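Local coordinates for protein Phospholipase/Carboxylesterase (Dyadobacter fermentans, PDB 4H0C) that probably hydrolyses carboxylic esters, perhaps including palmitoyl thioesters on proteins, as a serine hydrolase of the alpha/beta-hydrolase superfamily, at residues A[61-73]-A[130-142]. Residues are numbered along the deposited sequence; the frame is centred on the assembly and turned at random.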
ATOM      1  N   SER A  61       4.624  -8.467  10.760  1.00 15.75           N
ATOM      2  CA  SER A  61       5.285  -7.193  10.539  1.00 16.35           C
ATOM      3  C   SER A  61       6.141  -7.249   9.287  1.00 15.06           C
ATOM      4  O   SER A  61       7.026  -8.116   9.167  1.00 15.76           O
ATOM      5  CB  SER A  61       6.137  -6.817  11.765  1.00 16.81           C
ATOM      6  OG  SER A  61       6.851  -5.601  11.538  1.00 17.53           O
ATOM      7  N   TRP A  62       5.877  -6.322   8.356  1.00 15.42           N
ATOM      8  CA  TRP A  62       6.628  -6.262   7.078  1.00 13.51           C
ATOM      9  C   TRP A  62       8.112  -6.046   7.224  1.00 14.02           C
ATOM     10  O   TRP A  62       8.900  -6.609   6.463  1.00 14.52           O
ATOM     11  CB  TRP A  62       5.994  -5.258   6.109  1.00 12.42           C
ATOM     12  CG  TRP A  62       4.560  -5.625   5.811  1.00 12.81           C
ATOM     13  CD1 TRP A  62       3.396  -4.922   6.139  1.00 13.79           C
ATOM     14  CD2 TRP A  62       4.103  -6.817   5.094  1.00 12.36           C
ATOM     15  NE1 TRP A  62       2.284  -5.593   5.690  1.00 14.03           N
ATOM     16  CE2 TRP A  62       2.639  -6.755   5.069  1.00 12.94           C
ATOM     17  CE3 TRP A  62       4.745  -7.909   4.526  1.00 12.41           C
ATOM     18  CZ2 TRP A  62       1.866  -7.757   4.460  1.00 14.65           C
ATOM     19  CZ3 TRP A  62       3.973  -8.899   3.916  1.00 13.57           C
ATOM     20  CH2 TRP A  62       2.560  -8.825   3.893  1.00 13.82           C
ATOM     21  N   TYR A  63       8.507  -5.239   8.199  1.00 12.68           N
ATOM     22  CA  TYR A  63       9.932  -4.955   8.433  1.00 13.74           C
ATOM     23  C   TYR A  63      10.038  -4.471   9.887  1.00 14.44           C
ATOM     24  O   TYR A  63       9.064  -3.909  10.422  1.00 15.83           O
ATOM     25  CB  TYR A  63      10.461  -3.900   7.404  1.00 14.95           C
ATOM     26  CG  TYR A  63       9.527  -2.726   7.198  1.00 14.48           C
ATOM     27  CD1 TYR A  63       9.500  -1.661   8.118  1.00 15.05           C
ATOM     28  CD2 TYR A  63       8.625  -2.692   6.128  1.00 14.19           C
ATOM     29  CE1 TYR A  63       8.614  -0.597   7.959  1.00 15.47           C
ATOM     30  CE2 TYR A  63       7.776  -1.624   5.947  1.00 14.32           C
ATOM     31  CZ  TYR A  63       7.751  -0.597   6.879  1.00 14.99           C
ATOM     32  OH  TYR A  63       6.881   0.437   6.731  1.00 18.80           O
ATOM     33  N   PRO A  64      11.199  -4.689  10.538  1.00 16.60           N
ATOM     34  CA  PRO A  64      11.267  -4.586  12.015  1.00 16.67           C
ATOM     35  C   PRO A  64      11.217  -3.200  12.669  1.00 16.47           C
ATOM     36  O   PRO A  64      10.804  -3.092  13.822  1.00 15.84           O
ATOM     37  CB  PRO A  64      12.607  -5.251  12.351  1.00 19.28           C
ATOM     38  CG  PRO A  64      13.418  -5.101  11.091  1.00 16.91           C
ATOM     39  CD  PRO A  64      12.420  -5.293   9.975  1.00 15.35           C
ATOM     40  N   TYR A  65      11.648  -2.173  11.944  1.00 14.55           N
ATOM     41  CA  TYR A  65      11.847  -0.840  12.500  1.00 14.86           C
ATOM     42  C   TYR A  65      10.987   0.197  11.810  1.00 14.41           C
ATOM     43  O   TYR A  65      10.271  -0.132  10.849  1.00 15.83           O
ATOM     44  CB  TYR A  65      13.336  -0.489  12.388  1.00 14.16           C
ATOM     45  CG  TYR A  65      14.213  -1.509  13.086  1.00 15.56           C
ATOM     46  CD1 TYR A  65      14.024  -1.800  14.450  1.00 16.28           C
ATOM     47  CD2 TYR A  65      15.220  -2.183  12.404  1.00 16.19           C
ATOM     48  CE1 TYR A  65      14.821  -2.724  15.107  1.00 18.05           C
ATOM     49  CE2 TYR A  65      16.027  -3.104  13.063  1.00 19.11           C
ATOM     50  CZ  TYR A  65      15.814  -3.372  14.403  1.00 19.63           C
ATOM     51  OH  TYR A  65      16.608  -4.293  15.038  1.00 24.32           O
ATOM     52  N   SER A  66      11.052   1.449  12.289  1.00 13.83           N
ATOM     53  CA  SER A  66      10.387   2.565  11.600  1.00 16.82           C
ATOM     54  C   SER A  66      10.672   2.510  10.107  1.00 14.89           C
ATOM     55  O   SER A  66      11.798   2.191   9.695  1.00 15.17           O
ATOM     56  CB  SER A  66      10.893   3.901  12.133  1.00 19.77           C
ATOM     57  OG  SER A  66      10.445   4.971  11.319  1.00 17.68           O
ATOM     58  N   PHE A  67       9.667   2.856   9.305  1.00 16.19           N
ATOM     59  CA  PHE A  67       9.857   2.994   7.863  1.00 16.57           C
ATOM     60  C   PHE A  67      10.947   4.003   7.514  1.00 16.31           C
ATOM     61  O   PHE A  67      11.528   3.931   6.433  1.00 17.96           O
ATOM     62  CB  PHE A  67       8.528   3.296   7.135  1.00 15.41           C
ATOM     63  CG  PHE A  67       8.138   4.759   7.087  1.00 15.43           C
ATOM     64  CD1 PHE A  67       8.013   5.411   5.860  1.00 13.93           C
ATOM     65  CD2 PHE A  67       7.825   5.465   8.255  1.00 18.84           C
ATOM     66  CE1 PHE A  67       7.626   6.746   5.801  1.00 13.33           C
ATOM     67  CE2 PHE A  67       7.428   6.795   8.203  1.00 18.58           C
ATOM     68  CZ  PHE A  67       7.348   7.441   6.975  1.00 16.62           C
HETATM   69  N   MSE A  68      11.233   4.919   8.443  1.00 15.80           N
HETATM   70  CA  MSE A  68      12.305   5.885   8.243  1.00 17.34           C
HETATM   71  C   MSE A  68      13.654   5.575   8.916  1.00 14.41           C
HETATM   72  O   MSE A  68      14.541   6.429   8.957  1.00 15.72           O
HETATM   73  CB  MSE A  68      11.811   7.281   8.561  1.00 19.29           C
HETATM   74  CG  MSE A  68      10.927   7.742   7.385  1.00 22.40           C
HETATM   75 SE   MSE A  68      10.343   9.490   7.622  0.75 30.35          SE
HETATM   76  CE  MSE A  68       9.844   9.286   9.462  1.00 26.09           C
ATOM     77  N   ALA A  69      13.805   4.359   9.432  1.00 13.89           N
ATOM     78  CA  ALA A  69      15.129   3.880   9.815  1.00 15.01           C
ATOM     79  C   ALA A  69      16.040   3.798   8.569  1.00 15.29           C
ATOM     80  O   ALA A  69      15.546   3.613   7.435  1.00 15.56           O
ATOM     81  CB  ALA A  69      15.039   2.505  10.469  1.00 17.15           C
ATOM     82  N   PRO A  70      17.371   3.911   8.763  1.00 15.56           N
ATOM     83  CA  PRO A  70      18.286   3.575   7.639  1.00 18.14           C
ATOM     84  C   PRO A  70      17.859   2.280   7.011  1.00 18.20           C
ATOM     85  O   PRO A  70      17.721   1.266   7.702  1.00 18.73           O
ATOM     86  CB  PRO A  70      19.640   3.410   8.315  1.00 17.07           C
ATOM     87  CG  PRO A  70      19.543   4.318   9.515  1.00 16.13           C
ATOM     88  CD  PRO A  70      18.109   4.276   9.991  1.00 15.45           C
ATOM     89  N   VAL A  71      17.631   2.311   5.707  1.00 17.20           N
ATOM     90  CA  VAL A  71      16.902   1.225   5.067  1.00 17.23           C
ATOM     91  C   VAL A  71      17.591  -0.136   5.246  1.00 17.92           C
ATOM     92  O   VAL A  71      16.911  -1.180   5.372  1.00 17.59           O
ATOM     93  CB  VAL A  71      16.563   1.538   3.604  1.00 17.63           C
ATOM     94  CG1 VAL A  71      17.827   1.562   2.734  1.00 16.59           C
ATOM     95  CG2 VAL A  71      15.537   0.533   3.094  1.00 18.05           C
ATOM     96  N   GLN A  72      18.925  -0.132   5.281  1.00 17.10           N
ATOM     97  CA  GLN A  72      19.643  -1.399   5.473  1.00 18.78           C
ATOM     98  C   GLN A  72      19.255  -2.117   6.777  1.00 16.12           C
ATOM     99  O   GLN A  72      19.346  -3.348   6.854  1.00 18.61           O
ATOM    100  CB  GLN A  72      21.163  -1.241   5.311  1.00 22.39           C
ATOM    101  CG  GLN A  72      21.598  -0.998   3.860  1.00 27.56           C
ATOM    102  CD  GLN A  72      21.002  -2.004   2.854  1.00 35.84           C
ATOM    103  OE1 GLN A  72      21.077  -3.228   3.049  1.00 39.11           O
ATOM    104  NE2 GLN A  72      20.415  -1.487   1.767  1.00 34.20           N
ATOM    105  N   GLN A  73      18.803  -1.362   7.783  1.00 16.86           N
ATOM    106  CA  GLN A  73      18.382  -1.957   9.065  1.00 15.62           C
ATOM    107  C   GLN A  73      17.056  -2.687   8.941  1.00 15.09           C
ATOM    108  O   GLN A  73      16.722  -3.512   9.791  1.00 15.92           O
ATOM    109  CB  GLN A  73      18.349  -0.910  10.191  1.00 15.51           C
ATOM    110  CG  GLN A  73      19.744  -0.426  10.566  1.00 16.99           C
ATOM    111  CD  GLN A  73      19.721   0.783  11.468  1.00 21.02           C
ATOM    112  OE1 GLN A  73      18.664   1.217  11.921  1.00 18.86           O
ATOM    113  NE2 GLN A  73      20.908   1.346  11.734  1.00 29.82           N
ATOM    114  N   ALA A 130      -3.232   4.816   0.165  1.00 10.93           N
ATOM    115  CA  ALA A 130      -2.220   4.755   1.214  1.00 11.75           C
ATOM    116  C   ALA A 130      -2.684   5.524   2.436  1.00 12.67           C
ATOM    117  O   ALA A 130      -2.445   6.745   2.567  1.00 14.08           O
ATOM    118  CB  ALA A 130      -0.886   5.286   0.703  1.00 13.01           C
ATOM    119  N   PHE A 131      -3.399   4.826   3.324  1.00 15.51           N
ATOM    120  CA  PHE A 131      -3.878   5.438   4.573  1.00 14.69           C
ATOM    121  C   PHE A 131      -2.714   5.554   5.546  1.00 15.87           C
ATOM    122  O   PHE A 131      -2.262   4.551   6.103  1.00 16.79           O
ATOM    123  CB  PHE A 131      -4.978   4.597   5.247  1.00 15.94           C
ATOM    124  CG  PHE A 131      -6.261   4.474   4.459  1.00 17.35           C
ATOM    125  CD1 PHE A 131      -7.024   5.595   4.131  1.00 19.33           C
ATOM    126  CD2 PHE A 131      -6.743   3.204   4.096  1.00 18.40           C
ATOM    127  CE1 PHE A 131      -8.226   5.456   3.439  1.00 17.93           C
ATOM    128  CE2 PHE A 131      -7.942   3.060   3.420  1.00 19.10           C
ATOM    129  CZ  PHE A 131      -8.689   4.192   3.077  1.00 18.87           C
ATOM    130  N   THR A 132      -2.264   6.787   5.773  1.00 14.95           N
ATOM    131  CA  THR A 132      -1.178   7.100   6.729  1.00 17.27           C
ATOM    132  C   THR A 132       0.123   6.356   6.434  1.00 15.38           C
ATOM    133  O   THR A 132       0.567   5.472   7.196  1.00 17.41           O
ATOM    134  CB  THR A 132      -1.623   6.910   8.180  1.00 17.85           C
ATOM    135  OG1 THR A 132      -2.901   7.545   8.349  1.00 22.22           O
ATOM    136  CG2 THR A 132      -0.593   7.561   9.181  1.00 20.65           C
ATOM    137  N   GLY A 133       0.735   6.711   5.316  1.00 14.76           N
ATOM    138  CA  GLY A 133       2.004   6.116   4.949  1.00 15.92           C
ATOM    139  C   GLY A 133       2.828   7.031   4.063  1.00 15.26           C
ATOM    140  O   GLY A 133       2.340   8.047   3.553  1.00 14.75           O
ATOM    141  N   GLY A 134       4.083   6.647   3.883  1.00 13.86           N
ATOM    142  CA  GLY A 134       5.015   7.350   3.012  1.00 13.37           C
ATOM    143  C   GLY A 134       6.026   6.387   2.407  1.00 13.03           C
ATOM    144  O   GLY A 134       6.131   5.219   2.810  1.00 12.67           O
ATOM    145  N   LEU A 135       6.802   6.890   1.453  1.00 12.90           N
ATOM    146  CA  LEU A 135       7.881   6.101   0.866  1.00 12.50           C
ATOM    147  C   LEU A 135       8.955   5.797   1.938  1.00 12.68           C
ATOM    148  O   LEU A 135       9.096   6.533   2.909  1.00 13.74           O
ATOM    149  CB  LEU A 135       8.469   6.841  -0.323  1.00 12.60           C
ATOM    150  CG  LEU A 135       7.571   6.981  -1.579  1.00 13.60           C
ATOM    151  CD1 LEU A 135       8.234   7.963  -2.533  1.00 15.33           C
ATOM    152  CD2 LEU A 135       7.278   5.646  -2.262  1.00 13.11           C
ATOM    153  N   ILE A 136       9.705   4.723   1.737  1.00 12.89           N
ATOM    154  CA  ILE A 136      10.471   4.090   2.813  1.00 13.04           C
ATOM    155  C   ILE A 136      11.948   4.481   2.782  1.00 13.51           C
ATOM    156  O   ILE A 136      12.549   4.514   1.717  1.00 16.50           O
ATOM    157  CB  ILE A 136      10.296   2.535   2.754  1.00 14.55           C
ATOM    158  CG1 ILE A 136       8.839   2.128   3.087  1.00 13.38           C
ATOM    159  CG2 ILE A 136      11.278   1.809   3.671  1.00 14.33           C
ATOM    160  CD1 ILE A 136       8.535   0.652   2.905  1.00 13.15           C
ATOM    161  N   GLY A 137      12.521   4.770   3.959  1.00 12.76           N
ATOM    162  CA  GLY A 137      13.974   4.934   4.128  1.00 14.89           C
ATOM    163  C   GLY A 137      14.313   6.213   4.849  1.00 16.36           C
ATOM    164  O   GLY A 137      13.619   7.206   4.673  1.00 19.90           O
ATOM    165  N   GLN A 138      15.393   6.218   5.631  1.00 15.80           N
ATOM    166  CA  GLN A 138      15.846   7.452   6.257  1.00 15.57           C
ATOM    167  C   GLN A 138      16.126   8.498   5.173  1.00 17.86           C
ATOM    168  O   GLN A 138      15.725   9.666   5.310  1.00 21.39           O
ATOM    169  CB  GLN A 138      17.085   7.208   7.098  1.00 16.64           C
ATOM    170  CG  GLN A 138      17.458   8.428   7.932  1.00 19.50           C
ATOM    171  CD  GLN A 138      18.553   8.128   8.917  1.00 22.35           C
ATOM    172  OE1 GLN A 138      18.292   7.702  10.030  1.00 32.48           O
ATOM    173  NE2 GLN A 138      19.784   8.319   8.500  1.00 27.02           N
ATOM    174  N   GLU A 139      16.828   8.075   4.121  1.00 20.86           N
ATOM    175  CA  GLU A 139      17.049   8.894   2.925  1.00 23.04           C
ATOM    176  C   GLU A 139      16.170   8.311   1.828  1.00 22.86           C
ATOM    177  O   GLU A 139      16.091   7.099   1.705  1.00 25.35           O
ATOM    178  CB  GLU A 139      18.521   8.823   2.485  1.00 29.79           C
ATOM    179  CG  GLU A 139      19.483   9.619   3.358  1.00 41.86           C
ATOM    180  CD  GLU A 139      19.826   8.927   4.665  1.00 49.23           C
ATOM    181  OE1 GLU A 139      19.820   7.674   4.700  1.00 55.96           O
ATOM    182  OE2 GLU A 139      20.108   9.637   5.659  1.00 55.83           O
ATOM    183  N   LEU A 140      15.483   9.145   1.051  1.00 20.41           N
ATOM    184  CA  LEU A 140      14.800   8.628  -0.133  1.00 19.83           C
ATOM    185  C   LEU A 140      15.851   8.236  -1.152  1.00 21.70           C
ATOM    186  O   LEU A 140      16.766   9.007  -1.430  1.00 29.56           O
ATOM    187  CB  LEU A 140      13.866   9.666  -0.723  1.00 25.21           C
ATOM    188  CG  LEU A 140      12.737  10.120   0.219  1.00 28.29           C
ATOM    189  CD1 LEU A 140      12.209  11.493  -0.171  1.00 34.96           C
ATOM    190  CD2 LEU A 140      11.633   9.081   0.260  1.00 25.00           C
ATOM    191  N   ALA A 141      15.729   7.026  -1.689  1.00 20.20           N
ATOM    192  CA  ALA A 141      16.637   6.550  -2.713  1.00 16.87           C
ATOM    193  C   ALA A 141      15.892   6.580  -4.050  1.00 18.14           C
ATOM    194  O   ALA A 141      15.266   5.588  -4.444  1.00 20.10           O
ATOM    195  CB  ALA A 141      17.104   5.135  -2.382  1.00 20.46           C
ATOM    196  N   ILE A 142      15.951   7.723  -4.747  1.00 17.13           N
ATOM    197  CA  ILE A 142      15.139   7.934  -5.951  1.00 19.93           C
ATOM    198  C   ILE A 142      15.493   6.936  -7.042  1.00 18.96           C
ATOM    199  O   ILE A 142      14.653   6.625  -7.918  1.00 18.98           O
ATOM    200  CB  ILE A 142      15.267   9.389  -6.511  1.00 24.89           C
ATOM    201  CG1 ILE A 142      15.078  10.416  -5.403  1.00 29.88           C
ATOM    202  CG2 ILE A 142      14.271   9.648  -7.645  1.00 29.91           C
ATOM    203  CD1 ILE A 142      13.733  10.339  -4.727  1.00 29.42           C
TER
HETATM  204  O   HOH W   1      17.707   4.911   4.261  1.00 18.18           O
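G137 N donates to F67 O over 2.8 Å, the shorter of two backbone hydrogen bonds between these loops; the other, Q138 N to A69 O at 3.2 Å, is weak. A water extends the seam, accepting from V71 N and E139 N. G137 suits its place: with phi at 130°, a side chain would jam against the carbonyl O of I136 and clash with E139 O.

The apolar contacts centre on I136. Y63 and I136 meet from opposite directions, CE2 of Y63 3.9 Å from CD1 of I136, while the other branch of I136, CG2, lies against F67 O. The F67 ring, set by a chi1 of 85°, packs against the carbonyls of G134 and L135, its CE1 edge 3.3 Å from L135 O. CG of M68, a selenomethionine, sits over the centre of one face of this ring, 3.5 Å above its plane.

In this alpha/beta-hydrolase fold, 130-142 runs from the last residues of strand 127-131 into the loop that follows and meets the loop before helix 77-94. Y63 OH, near a probable Ser-His-Asp triad, and F67 N hydrogen-bond to a citrate, probably from the crystallisation liquor. Replacing F67 by an alanine is likely to open a gap beside G134 and L135 and leave M68 CG without its ring face.

Q138 stretches across P70, Q138 OE1 3.4 Å from P70 CD, and its NE2 donates almost straight (172°) to the syn side of E139 OE2. Within 61-73, S66 OG accepts from M68 N in an ST turn that starts the type I turn S66-A69.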